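Local coordinates for putative type VI secretion protein (Escherichia coli, PDB 6SKI) that probably hydrolyses phospholipids as a toxic effector that is loaded onto the VgrG spike of the type VI secretion system, at residues R33-G45 with L115-S129. Sequence-based numbering, arbitrary orientation.
Sequences RGVTLTIGIFFDG and LKKDQTSAQIKTYIS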
# COMPACT_ATOMS: atom_id res chain seq x y z
N ARG A 33 -4.55 32.82 15.53
CA ARG A 33 -3.71 31.68 15.87
C ARG A 33 -2.94 31.21 14.65
O ARG A 33 -3.36 31.41 13.51
CB ARG A 33 -4.57 30.52 16.37
CG ARG A 33 -4.78 30.42 17.86
CD ARG A 33 -5.71 29.26 18.12
NE ARG A 33 -7.02 29.49 17.52
CZ ARG A 33 -7.93 28.55 17.32
NH1 ARG A 33 -7.69 27.30 17.68
NH2 ARG A 33 -9.09 28.86 16.77
N GLY A 34 -1.79 30.59 14.89
CA GLY A 34 -1.11 29.81 13.87
C GLY A 34 -1.19 28.34 14.23
O GLY A 34 -0.57 27.89 15.20
N VAL A 35 -1.97 27.60 13.44
CA VAL A 35 -2.21 26.18 13.72
C VAL A 35 -1.38 25.33 12.76
O VAL A 35 -1.34 25.59 11.56
CB VAL A 35 -3.71 25.84 13.63
CG1 VAL A 35 -4.52 26.88 14.39
CG2 VAL A 35 -4.20 25.76 12.20
N THR A 36 -0.65 24.38 13.33
CA THR A 36 0.06 23.39 12.52
C THR A 36 -0.91 22.29 12.12
O THR A 36 -1.34 21.49 12.96
CB THR A 36 1.24 22.81 13.30
OG1 THR A 36 1.87 23.85 14.05
CG2 THR A 36 2.25 22.20 12.35
N LEU A 37 -1.26 22.24 10.85
CA LEU A 37 -2.20 21.25 10.34
C LEU A 37 -1.43 20.11 9.71
O LEU A 37 -0.66 20.32 8.76
CB LEU A 37 -3.17 21.87 9.34
CG LEU A 37 -4.24 20.93 8.78
CD1 LEU A 37 -5.11 20.39 9.89
CD2 LEU A 37 -5.07 21.68 7.78
N THR A 38 -1.62 18.91 10.23
CA THR A 38 -1.00 17.71 9.69
C THR A 38 -2.04 16.89 8.95
O THR A 38 -3.11 16.60 9.49
CB THR A 38 -0.38 16.87 10.81
OG1 THR A 38 0.16 17.73 11.81
CG2 THR A 38 0.72 15.99 10.25
N ILE A 39 -1.73 16.53 7.71
CA ILE A 39 -2.61 15.70 6.90
C ILE A 39 -2.03 14.30 6.88
O ILE A 39 -0.91 14.09 6.38
CB ILE A 39 -2.78 16.26 5.48
CG1 ILE A 39 -3.05 17.77 5.54
CG2 ILE A 39 -3.90 15.54 4.76
CD1 ILE A 39 -3.27 18.40 4.19
N GLY A 40 -2.77 13.35 7.42
CA GLY A 40 -2.33 11.97 7.42
C GLY A 40 -2.66 11.30 6.11
O GLY A 40 -3.83 11.09 5.79
N ILE A 41 -1.63 10.95 5.35
CA ILE A 41 -1.79 10.34 4.04
C ILE A 41 -1.60 8.85 4.21
O ILE A 41 -0.56 8.40 4.69
CB ILE A 41 -0.80 10.92 3.01
CG1 ILE A 41 -0.62 12.41 3.24
CG2 ILE A 41 -1.31 10.69 1.61
CD1 ILE A 41 -1.78 13.23 2.74
N PHE A 42 -2.62 8.08 3.83
CA PHE A 42 -2.65 6.65 4.08
C PHE A 42 -2.80 5.94 2.74
O PHE A 42 -3.90 5.89 2.19
CB PHE A 42 -3.78 6.28 5.03
CG PHE A 42 -3.55 6.75 6.44
CD1 PHE A 42 -4.12 7.92 6.89
CD2 PHE A 42 -2.78 6.01 7.31
CE1 PHE A 42 -3.91 8.35 8.17
CE2 PHE A 42 -2.57 6.44 8.60
CZ PHE A 42 -3.14 7.61 9.02
N PHE A 43 -1.70 5.40 2.23
CA PHE A 43 -1.67 4.71 0.95
C PHE A 43 -1.78 3.22 1.25
O PHE A 43 -0.85 2.62 1.79
CB PHE A 43 -0.37 4.98 0.20
CG PHE A 43 -0.25 6.36 -0.36
CD1 PHE A 43 -0.80 6.66 -1.59
CD2 PHE A 43 0.47 7.32 0.30
CE1 PHE A 43 -0.66 7.91 -2.12
CE2 PHE A 43 0.61 8.57 -0.23
CZ PHE A 43 0.04 8.87 -1.44
N ASP A 44 -2.91 2.62 0.89
CA ASP A 44 -3.09 1.22 1.21
C ASP A 44 -2.53 0.34 0.10
O ASP A 44 -2.25 0.79 -1.01
CB ASP A 44 -4.57 0.92 1.44
CG ASP A 44 -4.79 -0.24 2.38
OD1 ASP A 44 -3.82 -0.97 2.67
OD2 ASP A 44 -5.93 -0.42 2.84
N GLY A 45 -2.36 -0.93 0.42
CA GLY A 45 -2.18 -1.96 -0.57
C GLY A 45 -3.52 -2.55 -0.94
O GLY A 45 -4.54 -1.84 -1.01
N LEU A 115 -11.76 22.95 15.78
CA LEU A 115 -10.65 23.26 16.66
C LEU A 115 -11.16 23.97 17.92
O LEU A 115 -12.21 24.60 17.93
CB LEU A 115 -9.61 24.13 15.96
CG LEU A 115 -9.15 23.63 14.59
CD1 LEU A 115 -8.03 24.50 14.07
CD2 LEU A 115 -8.71 22.18 14.68
N LYS A 116 -10.38 23.84 18.98
CA LYS A 116 -10.71 24.50 20.23
C LYS A 116 -10.25 25.95 20.19
O LYS A 116 -9.57 26.39 19.26
CB LYS A 116 -10.08 23.76 21.41
CG LYS A 116 -10.13 22.25 21.26
CD LYS A 116 -10.40 21.56 22.59
CE LYS A 116 -11.23 20.31 22.38
NZ LYS A 116 -12.40 20.56 21.49
N LYS A 117 -10.65 26.71 21.21
CA LYS A 117 -10.27 28.11 21.29
C LYS A 117 -8.76 28.31 21.37
O LYS A 117 -8.27 29.39 21.06
CB LYS A 117 -10.95 28.76 22.50
CG LYS A 117 -12.35 29.27 22.23
CD LYS A 117 -13.08 29.70 23.51
CE LYS A 117 -12.19 30.42 24.54
NZ LYS A 117 -11.23 31.42 23.97
N ASP A 118 -8.02 27.28 21.79
CA ASP A 118 -6.59 27.40 22.04
C ASP A 118 -5.78 26.42 21.21
O ASP A 118 -4.55 26.38 21.35
CB ASP A 118 -6.31 27.18 23.52
CG ASP A 118 -6.02 28.47 24.25
OD1 ASP A 118 -5.46 28.41 25.37
OD2 ASP A 118 -6.34 29.55 23.71
N GLN A 119 -6.42 25.63 20.34
CA GLN A 119 -5.73 24.55 19.65
C GLN A 119 -4.84 25.11 18.55
O GLN A 119 -5.31 25.77 17.62
CB GLN A 119 -6.75 23.57 19.07
CG GLN A 119 -6.13 22.31 18.53
CD GLN A 119 -7.16 21.28 18.15
OE1 GLN A 119 -8.28 21.28 18.66
NE2 GLN A 119 -6.80 20.39 17.23
N THR A 120 -3.54 24.84 18.65
CA THR A 120 -2.55 25.30 17.68
C THR A 120 -1.96 24.16 16.86
O THR A 120 -0.99 24.38 16.12
CB THR A 120 -1.44 26.08 18.38
OG1 THR A 120 -1.18 25.50 19.66
CG2 THR A 120 -1.83 27.53 18.55
N SER A 121 -2.50 22.95 16.99
CA SER A 121 -2.08 21.83 16.15
C SER A 121 -3.29 20.96 15.89
O SER A 121 -4.03 20.61 16.82
CB SER A 121 -0.96 21.01 16.80
OG SER A 121 -0.06 21.83 17.51
N ALA A 122 -3.49 20.59 14.63
CA ALA A 122 -4.65 19.81 14.23
C ALA A 122 -4.20 18.70 13.29
O ALA A 122 -3.14 18.78 12.66
CB ALA A 122 -5.70 20.68 13.53
N GLN A 123 -5.01 17.66 13.22
CA GLN A 123 -4.74 16.52 12.36
C GLN A 123 -5.98 16.18 11.55
O GLN A 123 -7.08 16.12 12.10
CB GLN A 123 -4.31 15.30 13.18
CG GLN A 123 -2.83 15.22 13.44
CD GLN A 123 -2.47 13.98 14.22
OE1 GLN A 123 -3.31 13.14 14.49
NE2 GLN A 123 -1.20 13.87 14.58
N ILE A 124 -5.79 15.97 10.26
CA ILE A 124 -6.82 15.45 9.38
C ILE A 124 -6.19 14.29 8.62
O ILE A 124 -4.97 14.19 8.49
CB ILE A 124 -7.37 16.51 8.41
CG1 ILE A 124 -6.31 16.93 7.40
CG2 ILE A 124 -7.87 17.72 9.18
CD1 ILE A 124 -6.79 17.95 6.41
N LYS A 125 -7.03 13.39 8.12
CA LYS A 125 -6.53 12.15 7.57
C LYS A 125 -7.19 11.85 6.24
O LYS A 125 -8.29 12.32 5.94
CB LYS A 125 -6.74 10.98 8.55
CG LYS A 125 -8.16 10.72 8.98
CD LYS A 125 -8.15 9.87 10.23
CE LYS A 125 -9.51 9.31 10.55
NZ LYS A 125 -9.57 8.86 11.97
N THR A 126 -6.47 11.07 5.44
CA THR A 126 -6.85 10.75 4.07
C THR A 126 -6.51 9.30 3.79
O THR A 126 -5.47 8.80 4.22
CB THR A 126 -6.12 11.66 3.08
OG1 THR A 126 -6.21 13.02 3.51
CG2 THR A 126 -6.72 11.53 1.74
N TYR A 127 -7.39 8.62 3.06
CA TYR A 127 -7.21 7.21 2.74
C TYR A 127 -7.21 7.04 1.23
O TYR A 127 -8.17 7.41 0.55
CB TYR A 127 -8.31 6.36 3.37
CG TYR A 127 -8.15 4.89 3.09
CD1 TYR A 127 -7.32 4.10 3.87
CD2 TYR A 127 -8.84 4.29 2.05
CE1 TYR A 127 -7.18 2.75 3.62
CE2 TYR A 127 -8.71 2.94 1.79
CZ TYR A 127 -7.88 2.18 2.58
OH TYR A 127 -7.74 0.84 2.32
N ILE A 128 -6.12 6.47 0.71
CA ILE A 128 -6.01 6.12 -0.70
C ILE A 128 -5.94 4.61 -0.80
O ILE A 128 -5.19 3.96 -0.06
CB ILE A 128 -4.77 6.78 -1.35
CG1 ILE A 128 -4.83 8.30 -1.18
CG2 ILE A 128 -4.69 6.44 -2.81
CD1 ILE A 128 -3.98 8.82 -0.05
N SER A 129 -6.71 4.04 -1.72
CA SER A 129 -6.80 2.60 -1.85
C SER A 129 -5.58 2.06 -2.59
O SER A 129 -4.68 2.80 -3.00
CB SER A 129 -8.09 2.21 -2.56
OG SER A 129 -8.18 2.82 -3.83
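T36 and S121 begin a parallel pairing that runs to F43 and I128, the strand axes 21° apart and 4.3 Å at closest approach. T38 N donates a hydrogen bond to A122 O (2.9 Å) and T38 O accepts one from I124 N; two residues on, G40 N donates to I124 O (2.6 Å), and the N-H...O angle from I128 N to F42 O is 173°. On the face carrying L37, I39, I41 and F43, the I124 side chain lies alongside I39, CG1 standing 3.8 Å from I39 CG2. With chi1 at 68°, I124 CG2 turns to L37 CD1. Further along, I128 CD1 rests over the F43 ring, 4.2 Å from its centroid, a CH-pi contact. Parallel pairing of strand 22-43 with both 121-128 and 184-195 fits the alpha/beta-hydrolase clan of the catalytic domain. Near the N-terminal end of the pairing, the R33 guanidinium has K117 O over one face, and NH1 donates a hydrogen bond to Q119 O (2.8 Å) at its edge, tilted somewhat from the plane. Outward, helix 156-178 covers L37, I41 and F43; across the sheet the F42 ring meets F194 nearly parallel and Y109 edge-to-face. D44 OD1 accepts a hydrogen bond from S100 OG.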